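Local coordinates for protein FucU (Bifidobacterium longum subsp. infantis, PDB 3MVK) that probably interconverts the alpha and beta anomers of L-fucose and the pyranose and furanose forms of D-ribose, as an isomerase of the RbsD/FucU family, at residues P64-V69 and I138-V143; Q25-D30 and E117-A122; F113-Q118 and Y134-L139. All coordinates share one frame; numbering follows the deposited sequence.

Contact 1. Residues P64-V69 and I138-V143; sequences PLDTYV and ILQKGV. With NA (sodium ion), chain B.
L65 and K141 form a single antiparallel bridge, a non-hydrogen-bonded pair flanked by two backbone bonds, from G142 N to P64 O (2.8 Å) and from D66 N to Q140 O (3.0 Å). At this crossing the CA atoms of D66 and G142 come within 3.4 Å, possible because G142 has no CB; a CB would run into L65 O, the CA of D66 and the sodium ion.

D66 carries most of the polar contact. With CG anti to the backbone N (chi1 -159°) its carboxylate lies between two kinds of donor. OD2 takes the NE2 of Q140 at 2.7 Å on its anti lone pair, the oxygen lying in the plane of the amide although carboxylate and amide are turned 47° against each other. OD1 accepts from the backbone N of Y68 above the carboxylate plane, closing an Asx turn, and also from H22 NE2. Were D66 replaced by alanine, Q140 NE2, Y68 N and H22 NE2 would probably all lose their acceptor, and the Asx turn its closing bond. Glutamine suits position 140 because its long, extended chain reaches the carboxylate, and both methyls of V69 rest against its NE2.

Apolar groups finish the join: L65 CD2 meets L139 CD2 at 3.8 Å, and V143 CG2 approaches Y68 CE2 obliquely. The sodium ion lies at the edge of the Y68 ring, bound by T67 OG1 at 2.8 Å. Y68 OH bonds to D82 of the second subunit, and N32 of that subunit packs on V143. The Asx turn thus shapes a loop between helix 52-60 and strand 73-76 that reaches the subunit interface, where RbsD/FucU proteins probably bind their sugar.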
ATOM      1  N   PRO G  64      21.459 -19.822  17.099  1.00 20.41           N
ATOM      2  CA  PRO G  64      22.410 -20.917  16.944  1.00 20.18           C
ATOM      3  C   PRO G  64      23.096 -20.882  15.580  1.00 19.36           C
ATOM      4  O   PRO G  64      22.445 -20.671  14.539  1.00 18.99           O
ATOM      5  CB  PRO G  64      21.525 -22.176  17.084  1.00 20.40           C
ATOM      6  CG  PRO G  64      20.206 -21.741  16.572  1.00 21.27           C
ATOM      7  CD  PRO G  64      20.060 -20.261  16.902  1.00 20.28           C
ATOM      8  N   LEU G  65      24.414 -21.061  15.586  1.00 19.24           N
ATOM      9  CA  LEU G  65      25.153 -21.124  14.330  1.00 18.77           C
ATOM     10  C   LEU G  65      25.060 -22.516  13.744  1.00 18.48           C
ATOM     11  O   LEU G  65      25.229 -23.506  14.471  1.00 19.23           O
ATOM     12  CB  LEU G  65      26.624 -20.774  14.552  1.00 19.70           C
ATOM     13  CG  LEU G  65      26.933 -19.303  14.819  1.00 20.56           C
ATOM     14  CD1 LEU G  65      28.404 -19.159  15.163  1.00 21.33           C
ATOM     15  CD2 LEU G  65      26.558 -18.443  13.602  1.00 23.03           C
ATOM     16  N   ASP G  66      24.865 -22.575  12.430  1.00 17.89           N
ATOM     17  CA  ASP G  66      24.661 -23.821  11.695  1.00 18.36           C
ATOM     18  C   ASP G  66      25.829 -24.802  11.807  1.00 19.33           C
ATOM     19  O   ASP G  66      26.972 -24.459  11.460  1.00 19.38           O
ATOM     20  CB  ASP G  66      24.372 -23.527  10.229  1.00 18.01           C
ATOM     21  CG  ASP G  66      23.663 -24.675   9.514  1.00 17.62           C
ATOM     22  OD1 ASP G  66      23.416 -25.749  10.135  1.00 17.55           O
ATOM     23  OD2 ASP G  66      23.365 -24.496   8.313  1.00 18.33           O
ATOM     24  N   THR G  67      25.523 -26.015  12.271  1.00 19.69           N
ATOM     25  CA  THR G  67      26.515 -27.097  12.368  1.00 21.09           C
ATOM     26  C   THR G  67      26.474 -28.014  11.138  1.00 20.90           C
ATOM     27  O   THR G  67      27.297 -28.924  11.027  1.00 21.48           O
ATOM     28  CB  THR G  67      26.296 -27.970  13.640  1.00 21.35           C
ATOM     29  OG1 THR G  67      25.014 -28.602  13.560  1.00 23.30           O
ATOM     30  CG2 THR G  67      26.387 -27.132  14.920  1.00 22.65           C
ATOM     31  N   TYR G  68      25.526 -27.776  10.225  1.00 20.41           N
ATOM     32  CA  TYR G  68      25.412 -28.545   8.974  1.00 20.31           C
ATOM     33  C   TYR G  68      26.335 -28.038   7.871  1.00 21.05           C
ATOM     34  O   TYR G  68      26.404 -28.625   6.783  1.00 21.69           O
ATOM     35  CB  TYR G  68      23.963 -28.579   8.474  1.00 19.91           C
ATOM     36  CG  TYR G  68      23.076 -29.471   9.285  1.00 18.39           C
ATOM     37  CD1 TYR G  68      22.496 -30.612   8.719  1.00 21.12           C
ATOM     38  CD2 TYR G  68      22.817 -29.191  10.627  1.00 18.58           C
ATOM     39  CE1 TYR G  68      21.665 -31.451   9.485  1.00 21.80           C
ATOM     40  CE2 TYR G  68      21.975 -30.020  11.399  1.00 19.54           C
ATOM     41  CZ  TYR G  68      21.417 -31.143  10.812  1.00 22.61           C
ATOM     42  OH  TYR G  68      20.614 -31.965  11.564  1.00 22.97           O
ATOM     43  N   VAL G  69      27.027 -26.937   8.144  1.00 20.72           N
ATOM     44  CA  VAL G  69      28.129 -26.471   7.292  1.00 21.26           C
ATOM     45  C   VAL G  69      29.334 -26.272   8.186  1.00 21.36           C
ATOM     46  O   VAL G  69      29.181 -26.035   9.372  1.00 21.49           O
ATOM     47  CB  VAL G  69      27.840 -25.121   6.548  1.00 21.26           C
ATOM     48  CG1 VAL G  69      26.804 -25.298   5.470  1.00 20.99           C
ATOM     49  CG2 VAL G  69      27.452 -23.987   7.528  1.00 20.72           C
ATOM     50  N   ILE G 138      28.479 -12.399   7.695  1.00 14.77           N
ATOM     51  CA  ILE G 138      27.269 -13.200   7.381  1.00 15.34           C
ATOM     52  C   ILE G 138      27.169 -14.352   8.365  1.00 15.18           C
ATOM     53  O   ILE G 138      28.164 -15.043   8.594  1.00 15.74           O
ATOM     54  CB  ILE G 138      27.286 -13.759   5.943  1.00 14.86           C
ATOM     55  CG1 ILE G 138      27.626 -12.643   4.930  1.00 16.70           C
ATOM     56  CG2 ILE G 138      25.918 -14.425   5.607  1.00 16.57           C
ATOM     57  CD1 ILE G 138      27.655 -13.088   3.427  1.00 17.73           C
ATOM     58  N   LEU G 139      25.983 -14.560   8.948  1.00 14.04           N
ATOM     59  CA  LEU G 139      25.751 -15.658   9.895  1.00 14.52           C
ATOM     60  C   LEU G 139      24.654 -16.552   9.346  1.00 14.45           C
ATOM     61  O   LEU G 139      23.641 -16.032   8.863  1.00 15.41           O
ATOM     62  CB  LEU G 139      25.281 -15.122  11.237  1.00 15.00           C
ATOM     63  CG  LEU G 139      26.255 -14.233  12.017  1.00 15.02           C
ATOM     64  CD1 LEU G 139      25.612 -13.885  13.343  1.00 18.44           C
ATOM     65  CD2 LEU G 139      27.565 -14.996  12.243  1.00 17.86           C
ATOM     66  N   GLN G 140      24.861 -17.868   9.388  1.00 15.23           N
ATOM     67  CA  GLN G 140      23.850 -18.826   8.928  1.00 15.20           C
ATOM     68  C   GLN G 140      23.250 -19.569  10.114  1.00 15.21           C
ATOM     69  O   GLN G 140      23.974 -20.121  10.952  1.00 15.26           O
ATOM     70  CB  GLN G 140      24.464 -19.847   7.966  1.00 15.78           C
ATOM     71  CG  GLN G 140      23.421 -20.777   7.351  1.00 14.52           C
ATOM     72  CD  GLN G 140      23.982 -21.528   6.170  1.00 17.16           C
ATOM     73  OE1 GLN G 140      24.384 -20.921   5.171  1.00 18.74           O
ATOM     74  NE2 GLN G 140      24.011 -22.857   6.267  1.00 18.77           N
ATOM     75  N   LYS G 141      21.920 -19.623  10.167  1.00 14.72           N
ATOM     76  CA  LYS G 141      21.248 -20.169  11.337  1.00 15.42           C
ATOM     77  C   LYS G 141      21.216 -21.686  11.330  1.00 15.56           C
ATOM     78  O   LYS G 141      20.986 -22.312  10.298  1.00 15.95           O
ATOM     79  CB  LYS G 141      19.823 -19.625  11.452  1.00 14.71           C
ATOM     80  CG  LYS G 141      19.155 -19.974  12.800  1.00 15.65           C
ATOM     81  CD  LYS G 141      17.799 -19.260  12.905  1.00 16.06           C
ATOM     82  CE  LYS G 141      17.154 -19.521  14.245  1.00 17.23           C
ATOM     83  NZ  LYS G 141      15.808 -18.884  14.434  1.00 18.23           N
ATOM     84  N   GLY G 142      21.449 -22.249  12.504  1.00 16.67           N
ATOM     85  CA  GLY G 142      21.381 -23.669  12.687  1.00 18.77           C
ATOM     86  C   GLY G 142      20.035 -24.144  13.185  1.00 20.17           C
ATOM     87  O   GLY G 142      19.014 -23.470  13.000  1.00 20.13           O
ATOM     88  N   VAL G 143      20.068 -25.334  13.778  1.00 21.09           N
ATOM     89  CA  VAL G 143      18.889 -26.068  14.231  1.00 23.24           C
ATOM     90  C   VAL G 143      18.710 -25.798  15.712  1.00 24.84           C
ATOM     91  O   VAL G 143      19.689 -25.613  16.441  1.00 24.85           O
ATOM     92  CB  VAL G 143      19.104 -27.602  14.039  1.00 22.84           C
ATOM     93  CG1 VAL G 143      18.062 -28.437  14.800  1.00 23.90           C
ATOM     94  CG2 VAL G 143      19.090 -27.934  12.560  1.00 21.96           C
TER
HETATM   95 NA    NA B 149      22.805 -26.843  13.675  1.00 22.84          NA

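Contact 2. Residues Q25-D30 and E117-A122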
ATOM      1  N   GLN G  25      20.195 -16.805   6.397  1.00 14.63           N
ATOM      2  CA  GLN G  25      21.367 -15.964   6.694  1.00 15.06           C
ATOM      3  C   GLN G  25      20.976 -14.533   7.048  1.00 15.19           C
ATOM      4  O   GLN G  25      19.993 -13.982   6.539  1.00 15.03           O
ATOM      5  CB  GLN G  25      22.322 -15.932   5.506  1.00 15.17           C
ATOM      6  CG  GLN G  25      22.962 -17.283   5.257  1.00 16.26           C
ATOM      7  CD  GLN G  25      23.875 -17.288   4.052  1.00 19.23           C
ATOM      8  OE1 GLN G  25      23.980 -16.300   3.333  1.00 20.51           O
ATOM      9  NE2 GLN G  25      24.525 -18.428   3.808  1.00 20.86           N
ATOM     10  N   LEU G  26      21.757 -13.926   7.936  1.00 15.08           N
ATOM     11  CA  LEU G  26      21.659 -12.503   8.130  1.00 14.89           C
ATOM     12  C   LEU G  26      23.055 -11.901   7.987  1.00 15.03           C
ATOM     13  O   LEU G  26      24.069 -12.602   8.119  1.00 15.57           O
ATOM     14  CB  LEU G  26      21.037 -12.164   9.495  1.00 16.20           C
ATOM     15  CG  LEU G  26      21.790 -12.590  10.762  1.00 17.92           C
ATOM     16  CD1 LEU G  26      23.024 -11.716  11.032  1.00 20.14           C
ATOM     17  CD2 LEU G  26      20.867 -12.555  11.967  1.00 19.98           C
ATOM     18  N   VAL G  27      23.106 -10.608   7.725  1.00 14.39           N
ATOM     19  CA  VAL G  27      24.375  -9.927   7.572  1.00 14.35           C
ATOM     20  C   VAL G  27      24.501  -8.873   8.665  1.00 13.98           C
ATOM     21  O   VAL G  27      23.604  -8.042   8.836  1.00 13.98           O
ATOM     22  CB  VAL G  27      24.452  -9.191   6.222  1.00 13.72           C
ATOM     23  CG1 VAL G  27      25.790  -8.447   6.078  1.00 14.33           C
ATOM     24  CG2 VAL G  27      24.274 -10.154   5.044  1.00 15.70           C
ATOM     25  N   ILE G  28      25.602  -8.912   9.410  1.00 13.70           N
ATOM     26  CA  ILE G  28      25.964  -7.765  10.255  1.00 13.82           C
ATOM     27  C   ILE G  28      26.824  -6.883   9.372  1.00 14.37           C
ATOM     28  O   ILE G  28      27.947  -7.270   9.012  1.00 15.01           O
ATOM     29  CB  ILE G  28      26.747  -8.204  11.526  1.00 12.83           C
ATOM     30  CG1 ILE G  28      25.922  -9.222  12.321  1.00 13.69           C
ATOM     31  CG2 ILE G  28      27.124  -6.961  12.373  1.00 15.40           C
ATOM     32  CD1 ILE G  28      26.639  -9.818  13.497  1.00 15.74           C
ATOM     33  N   ALA G  29      26.289  -5.728   9.000  1.00 13.43           N
ATOM     34  CA  ALA G  29      26.930  -4.835   8.030  1.00 12.82           C
ATOM     35  C   ALA G  29      27.714  -3.793   8.804  1.00 13.97           C
ATOM     36  O   ALA G  29      27.182  -3.167   9.720  1.00 13.55           O
ATOM     37  CB  ALA G  29      25.861  -4.170   7.143  1.00 13.97           C
ATOM     38  N   ASP G  30      28.980  -3.597   8.431  1.00 13.92           N
ATOM     39  CA  ASP G  30      29.752  -2.513   9.036  1.00 14.89           C
ATOM     40  C   ASP G  30      29.268  -1.134   8.542  1.00 14.77           C
ATOM     41  O   ASP G  30      28.393  -1.040   7.669  1.00 14.46           O
ATOM     42  CB  ASP G  30      31.286  -2.754   8.873  1.00 14.87           C
ATOM     43  CG  ASP G  30      31.793  -2.621   7.423  1.00 17.37           C
ATOM     44  OD1 ASP G  30      31.203  -1.885   6.587  1.00 17.36           O
ATOM     45  OD2 ASP G  30      32.855  -3.235   7.142  1.00 16.34           O
ATOM     46  N   GLU G 117      27.312 -10.336  -3.440  1.00 17.67           N
ATOM     47  CA  GLU G 117      26.342 -11.210  -4.112  1.00 19.00           C
ATOM     48  C   GLU G 117      25.667 -12.142  -3.131  1.00 18.20           C
ATOM     49  O   GLU G 117      24.441 -12.318  -3.182  1.00 18.52           O
ATOM     50  CB  GLU G 117      26.997 -11.998  -5.270  1.00 19.80           C
ATOM     51  CG  GLU G 117      27.337 -11.117  -6.467  1.00 23.88           C
ATOM     52  CD  GLU G 117      26.146 -10.250  -6.877  1.00 26.45           C
ATOM     53  OE1 GLU G 117      25.100 -10.808  -7.272  1.00 30.38           O
ATOM     54  OE2 GLU G 117      26.240  -9.016  -6.767  1.00 28.43           O
ATOM     55  N   GLN G 118      26.439 -12.695  -2.206  1.00 17.35           N
ATOM     56  CA  GLN G 118      25.864 -13.567  -1.178  1.00 17.54           C
ATOM     57  C   GLN G 118      24.966 -12.781  -0.215  1.00 17.54           C
ATOM     58  O   GLN G 118      23.918 -13.286   0.202  1.00 17.47           O
ATOM     59  CB  GLN G 118      26.960 -14.304  -0.398  1.00 18.48           C
ATOM     60  CG  GLN G 118      26.437 -15.373   0.593  1.00 19.79           C
ATOM     61  CD  GLN G 118      25.507 -16.404  -0.059  1.00 25.10           C
ATOM     62  OE1 GLN G 118      25.702 -16.787  -1.218  1.00 29.18           O
ATOM     63  NE2 GLN G 118      24.507 -16.875   0.691  1.00 24.10           N
ATOM     64  N   ALA G 119      25.384 -11.560   0.134  1.00 16.53           N
ATOM     65  CA  ALA G 119      24.620 -10.717   1.071  1.00 15.91           C
ATOM     66  C   ALA G 119      23.269 -10.313   0.520  1.00 16.09           C
ATOM     67  O   ALA G 119      22.334 -10.083   1.276  1.00 16.15           O
ATOM     68  CB  ALA G 119      25.437  -9.478   1.476  1.00 15.09           C
ATOM     69  N   LYS G 120      23.163 -10.226  -0.808  1.00 16.78           N
ATOM     70  CA  LYS G 120      21.890  -9.904  -1.435  1.00 18.16           C
ATOM     71  C   LYS G 120      20.842 -11.007  -1.220  1.00 18.42           C
ATOM     72  O   LYS G 120      19.642 -10.795  -1.449  1.00 19.62           O
ATOM     73  CB  LYS G 120      22.088  -9.682  -2.922  1.00 17.77           C
ATOM     74  CG  LYS G 120      22.673  -8.336  -3.278  1.00 18.56           C
ATOM     75  CD  LYS G 120      22.938  -8.262  -4.790  1.00 21.85           C
ATOM     76  CE  LYS G 120      23.854  -7.099  -5.116  1.00 24.71           C
ATOM     77  NZ  LYS G 120      24.132  -7.101  -6.583  1.00 27.48           N
ATOM     78  N   ASN G 121      21.310 -12.175  -0.813  1.00 18.16           N
ATOM     79  CA  ASN G 121      20.428 -13.309  -0.556  1.00 19.05           C
ATOM     80  C   ASN G 121      20.018 -13.438   0.913  1.00 18.02           C
ATOM     81  O   ASN G 121      19.245 -14.345   1.292  1.00 18.06           O
ATOM     82  CB  ASN G 121      21.068 -14.602  -1.062  1.00 20.04           C
ATOM     83  CG  ASN G 121      21.191 -14.645  -2.584  1.00 23.97           C
ATOM     84  OD1 ASN G 121      20.400 -14.034  -3.311  1.00 27.57           O
ATOM     85  ND2 ASN G 121      22.183 -15.387  -3.070  1.00 29.52           N
ATOM     86  N   ALA G 122      20.505 -12.526   1.750  1.00 16.14           N
ATOM     87  CA  ALA G 122      20.241 -12.613   3.178  1.00 15.38           C
ATOM     88  C   ALA G 122      18.779 -12.294   3.491  1.00 14.76           C
ATOM     89  O   ALA G 122      18.143 -11.512   2.786  1.00 15.62           O
ATOM     90  CB  ALA G 122      21.149 -11.669   3.953  1.00 16.31           C
TER
HETATM   91  O   HOH W   1      23.487 -13.726   2.900  1.00 30.03           O
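The OE1 of Q25 is gripped twice, by the NE2 of Q118 at 2.8 Å and by a water that donates to it at 2.7 Å. The hydrogen bond between the two amides is nearly straight (167°), and OE1 lies in the plane of the Q118 amide, whereas the donor is tilted 28° from the carbonyl plane of Q25. The two side chains cross at about a right angle.

Q25 sends an extended chain out from strand 25-29, while Q118, leaving the helix with CG anti to its N, bends at chi2 (54°) and turns its NE2 back to the strand. Glutamine suits both places, since one amide here offers its oxygen and the other its nitrogen. The water gives its second hydrogen to Q118 O (2.8 Å), a carbonyl near the helix end that also accepts from N121 N, tying Q25 to both side chain and backbone of one residue. The NE2 of Q25 is used as well, donating to Q140 OE1.

Beside this polar patch V27 turns one methyl, CG2, into the corner made by the type I turn from A119 to A122. It touches A122 CB at 3.6 Å and A119 CB at 3.8 Å, and alanine fits both positions because a single methyl lets the turn come close to the strand. The CA of A122 also lies 3.6 Å from Q25 O, just before the chain runs on into strand 124-128, whose backbone bonds to V27.

The chemistry thus implies that directional bonds hold the Q118 amide and carbonyl against Q25, which probably helps set this part of the chain on the strand, while the methyls of A119 and A122 pack on V27.

Contact 3. Residues F113-Q118 and Y134-L139; sequences FAFYEQ and YANLIL
F115 and I138 reach toward each other from opposite directions across the layer between helix 112-119 and strand 137-140, a helix-on-sheet packing of an alpha/beta fold. The helix and strand segments have their axes 10.4 Å apart at closest approach and run at 40° to one another. Phenylalanine suits the helix side because its long, rigid side chain reaches well into the layer and offers a broad face to I138: with CG anti to the backbone N (chi1 -171°) it points at the strand and ends among its side chains. M76 of strand 73-76 adds to the packing on the ring.

I138 meets the ring with its longer branch. CG1 touches CZ at 3.5 Å, and CD1 continues over one face in a CH-pi contact, 4.0 Å from the ring centroid and only 20° off the normal, though offset toward the rim. The slender, branched chain of isoleucine thus puts a methyl above the ring.

CD1 also lies 3.8 Å from Q118 CG, about one turn further along the same helix, so the aliphatic part of this glutamine rests against it while its amide is engaged with Q25. N136 serves the ring in a similar divided way. Its amide oxygen binds a glycerol molecule, probably from the crystallisation liquor. The apolar part of the asparagine faces inward, where its CB approaches F115 CZ obliquely at 3.5 Å.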
ATOM      1  N   PHE G 113      33.320  -8.702  -4.033  1.00 17.53           N
ATOM      2  CA  PHE G 113      32.124  -8.672  -4.869  1.00 19.16           C
ATOM      3  C   PHE G 113      31.277  -9.937  -4.740  1.00 18.76           C
ATOM      4  O   PHE G 113      30.047  -9.861  -4.747  1.00 19.05           O
ATOM      5  CB  PHE G 113      32.493  -8.274  -6.304  1.00 19.63           C
ATOM      6  CG  PHE G 113      32.908  -6.840  -6.398  1.00 23.12           C
ATOM      7  CD1 PHE G 113      31.954  -5.835  -6.530  1.00 25.40           C
ATOM      8  CD2 PHE G 113      34.241  -6.477  -6.254  1.00 25.52           C
ATOM      9  CE1 PHE G 113      32.325  -4.494  -6.567  1.00 27.77           C
ATOM     10  CE2 PHE G 113      34.614  -5.138  -6.279  1.00 26.94           C
ATOM     11  CZ  PHE G 113      33.656  -4.147  -6.441  1.00 28.28           C
ATOM     12  N   ALA G 114      31.928 -11.070  -4.515  1.00 18.04           N
ATOM     13  CA  ALA G 114      31.229 -12.313  -4.177  1.00 17.66           C
ATOM     14  C   ALA G 114      30.489 -12.171  -2.840  1.00 17.58           C
ATOM     15  O   ALA G 114      29.382 -12.709  -2.652  1.00 17.59           O
ATOM     16  CB  ALA G 114      32.216 -13.477  -4.126  1.00 17.93           C
ATOM     17  N   PHE G 115      31.115 -11.480  -1.895  1.00 16.83           N
ATOM     18  CA  PHE G 115      30.466 -11.206  -0.610  1.00 16.53           C
ATOM     19  C   PHE G 115      29.184 -10.407  -0.835  1.00 16.41           C
ATOM     20  O   PHE G 115      28.138 -10.752  -0.275  1.00 16.29           O
ATOM     21  CB  PHE G 115      31.412 -10.464   0.340  1.00 16.43           C
ATOM     22  CG  PHE G 115      30.884 -10.337   1.730  1.00 15.19           C
ATOM     23  CD1 PHE G 115      31.321 -11.204   2.738  1.00 13.67           C
ATOM     24  CD2 PHE G 115      29.960  -9.345   2.047  1.00 14.48           C
ATOM     25  CE1 PHE G 115      30.819 -11.091   4.052  1.00 14.42           C
ATOM     26  CE2 PHE G 115      29.468  -9.216   3.339  1.00 14.95           C
ATOM     27  CZ  PHE G 115      29.888 -10.096   4.350  1.00 14.15           C
ATOM     28  N   TYR G 116      29.245  -9.360  -1.664  1.00 16.34           N
ATOM     29  CA  TYR G 116      28.030  -8.572  -1.924  1.00 16.86           C
ATOM     30  C   TYR G 116      26.932  -9.446  -2.516  1.00 17.60           C
ATOM     31  O   TYR G 116      25.770  -9.324  -2.129  1.00 17.76           O
ATOM     32  CB  TYR G 116      28.309  -7.407  -2.853  1.00 17.05           C
ATOM     33  CG  TYR G 116      29.137  -6.291  -2.279  1.00 16.88           C
ATOM     34  CD1 TYR G 116      28.864  -5.746  -1.020  1.00 18.27           C
ATOM     35  CD2 TYR G 116      30.159  -5.716  -3.036  1.00 21.12           C
ATOM     36  CE1 TYR G 116      29.613  -4.685  -0.527  1.00 20.68           C
ATOM     37  CE2 TYR G 116      30.905  -4.657  -2.548  1.00 22.45           C
ATOM     38  CZ  TYR G 116      30.636  -4.155  -1.298  1.00 22.31           C
ATOM     39  OH  TYR G 116      31.386  -3.098  -0.820  1.00 22.71           O
ATOM     40  N   GLU G 117      27.312 -10.336  -3.440  1.00 17.67           N
ATOM     41  CA  GLU G 117      26.342 -11.210  -4.112  1.00 19.00           C
ATOM     42  C   GLU G 117      25.667 -12.142  -3.131  1.00 18.20           C
ATOM     43  O   GLU G 117      24.441 -12.318  -3.182  1.00 18.52           O
ATOM     44  CB  GLU G 117      26.997 -11.998  -5.270  1.00 19.80           C
ATOM     45  CG  GLU G 117      27.337 -11.117  -6.467  1.00 23.88           C
ATOM     46  CD  GLU G 117      26.146 -10.250  -6.877  1.00 26.45           C
ATOM     47  OE1 GLU G 117      25.100 -10.808  -7.272  1.00 30.38           O
ATOM     48  OE2 GLU G 117      26.240  -9.016  -6.767  1.00 28.43           O
ATOM     49  N   GLN G 118      26.439 -12.695  -2.206  1.00 17.35           N
ATOM     50  CA  GLN G 118      25.864 -13.567  -1.178  1.00 17.54           C
ATOM     51  C   GLN G 118      24.966 -12.781  -0.215  1.00 17.54           C
ATOM     52  O   GLN G 118      23.918 -13.286   0.202  1.00 17.47           O
ATOM     53  CB  GLN G 118      26.960 -14.304  -0.398  1.00 18.48           C
ATOM     54  CG  GLN G 118      26.437 -15.373   0.593  1.00 19.79           C
ATOM     55  CD  GLN G 118      25.507 -16.404  -0.059  1.00 25.10           C
ATOM     56  OE1 GLN G 118      25.702 -16.787  -1.218  1.00 29.18           O
ATOM     57  NE2 GLN G 118      24.507 -16.875   0.691  1.00 24.10           N
ATOM     58  N   TYR G 134      36.093  -3.937   6.701  1.00 16.76           N
ATOM     59  CA  TYR G 134      35.958  -5.394   6.600  1.00 16.13           C
ATOM     60  C   TYR G 134      35.407  -6.037   7.870  1.00 15.78           C
ATOM     61  O   TYR G 134      35.828  -7.125   8.244  1.00 15.25           O
ATOM     62  CB  TYR G 134      37.287  -6.038   6.166  1.00 16.82           C
ATOM     63  CG  TYR G 134      37.827  -5.419   4.893  1.00 16.48           C
ATOM     64  CD1 TYR G 134      37.307  -5.787   3.640  1.00 17.25           C
ATOM     65  CD2 TYR G 134      38.851  -4.469   4.932  1.00 17.41           C
ATOM     66  CE1 TYR G 134      37.790  -5.223   2.461  1.00 19.06           C
ATOM     67  CE2 TYR G 134      39.358  -3.905   3.747  1.00 17.47           C
ATOM     68  CZ  TYR G 134      38.835  -4.295   2.522  1.00 18.12           C
ATOM     69  OH  TYR G 134      39.327  -3.740   1.367  1.00 18.70           O
ATOM     70  N   ALA G 135      34.457  -5.355   8.515  1.00 14.92           N
ATOM     71  CA  ALA G 135      33.809  -5.879   9.738  1.00 14.79           C
ATOM     72  C   ALA G 135      32.435  -6.486   9.439  1.00 14.40           C
ATOM     73  O   ALA G 135      31.661  -6.790  10.356  1.00 15.40           O
ATOM     74  CB  ALA G 135      33.704  -4.784  10.785  1.00 14.75           C
ATOM     75  N   ASN G 136      32.141  -6.679   8.160  1.00 14.10           N
ATOM     76  CA  ASN G 136      30.898  -7.364   7.755  1.00 14.25           C
ATOM     77  C   ASN G 136      30.936  -8.810   8.139  1.00 14.62           C
ATOM     78  O   ASN G 136      31.994  -9.432   8.063  1.00 14.82           O
ATOM     79  CB  ASN G 136      30.718  -7.267   6.248  1.00 14.26           C
ATOM     80  CG  ASN G 136      30.858  -5.859   5.765  1.00 14.80           C
ATOM     81  OD1 ASN G 136      31.752  -5.532   4.965  1.00 18.28           O
ATOM     82  ND2 ASN G 136      30.003  -5.018   6.237  1.00 11.55           N
ATOM     83  N   LEU G 137      29.804  -9.361   8.554  1.00 13.90           N
ATOM     84  CA  LEU G 137      29.776 -10.771   8.913  1.00 14.22           C
ATOM     85  C   LEU G 137      28.440 -11.373   8.548  1.00 15.08           C
ATOM     86  O   LEU G 137      27.400 -10.892   9.008  1.00 17.49           O
ATOM     87  CB  LEU G 137      30.072 -10.945  10.410  1.00 13.97           C
ATOM     88  CG  LEU G 137      30.341 -12.353  10.956  1.00 16.00           C
ATOM     89  CD1 LEU G 137      31.676 -12.912  10.465  1.00 15.39           C
ATOM     90  CD2 LEU G 137      30.299 -12.342  12.482  1.00 17.27           C
ATOM     91  N   ILE G 138      28.479 -12.399   7.695  1.00 14.77           N
ATOM     92  CA  ILE G 138      27.269 -13.200   7.381  1.00 15.34           C
ATOM     93  C   ILE G 138      27.169 -14.352   8.365  1.00 15.18           C
ATOM     94  O   ILE G 138      28.164 -15.043   8.594  1.00 15.74           O
ATOM     95  CB  ILE G 138      27.286 -13.759   5.943  1.00 14.86           C
ATOM     96  CG1 ILE G 138      27.626 -12.643   4.930  1.00 16.70           C
ATOM     97  CG2 ILE G 138      25.918 -14.425   5.607  1.00 16.57           C
ATOM     98  CD1 ILE G 138      27.655 -13.088   3.427  1.00 17.73           C
ATOM     99  N   LEU G 139      25.983 -14.560   8.948  1.00 14.04           N
ATOM    100  CA  LEU G 139      25.751 -15.658   9.895  1.00 14.52           C
ATOM    101  C   LEU G 139      24.654 -16.552   9.346  1.00 14.45           C
ATOM    102  O   LEU G 139      23.641 -16.032   8.863  1.00 15.41           O
ATOM    103  CB  LEU G 139      25.281 -15.122  11.237  1.00 15.00           C
ATOM    104  CG  LEU G 139      26.255 -14.233  12.017  1.00 15.02           C
ATOM    105  CD1 LEU G 139      25.612 -13.885  13.343  1.00 18.44           C
ATOM    106  CD2 LEU G 139      27.565 -14.996  12.243  1.00 17.86           C
TER

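Overall arrangement
Strand 137-140 joins all three contacts. It supplies one side of contacts 1 and 3, and its neighbour in the sheet, strand 25-29, supplies one side of contact 2. Contacts 2 and 3 share helix 112-119 and have centres about 6 Å apart; I28 N lies 2.7 Å from L137 O between them. Contacts 1 and 2 have centres about 14 Å apart, yet Q140 OE1 reaches Q25 NE2 at 2.8 Å; the Q25 side chain is about 13 Å from the sodium ion at T67. Glycerol bound by D30 and N136 may mark the sugar pocket. Y134 of contact 3 packs on Y68 of a neighbouring subunit, so copies of contacts 1 and 3 adjoin across the subunit boundary.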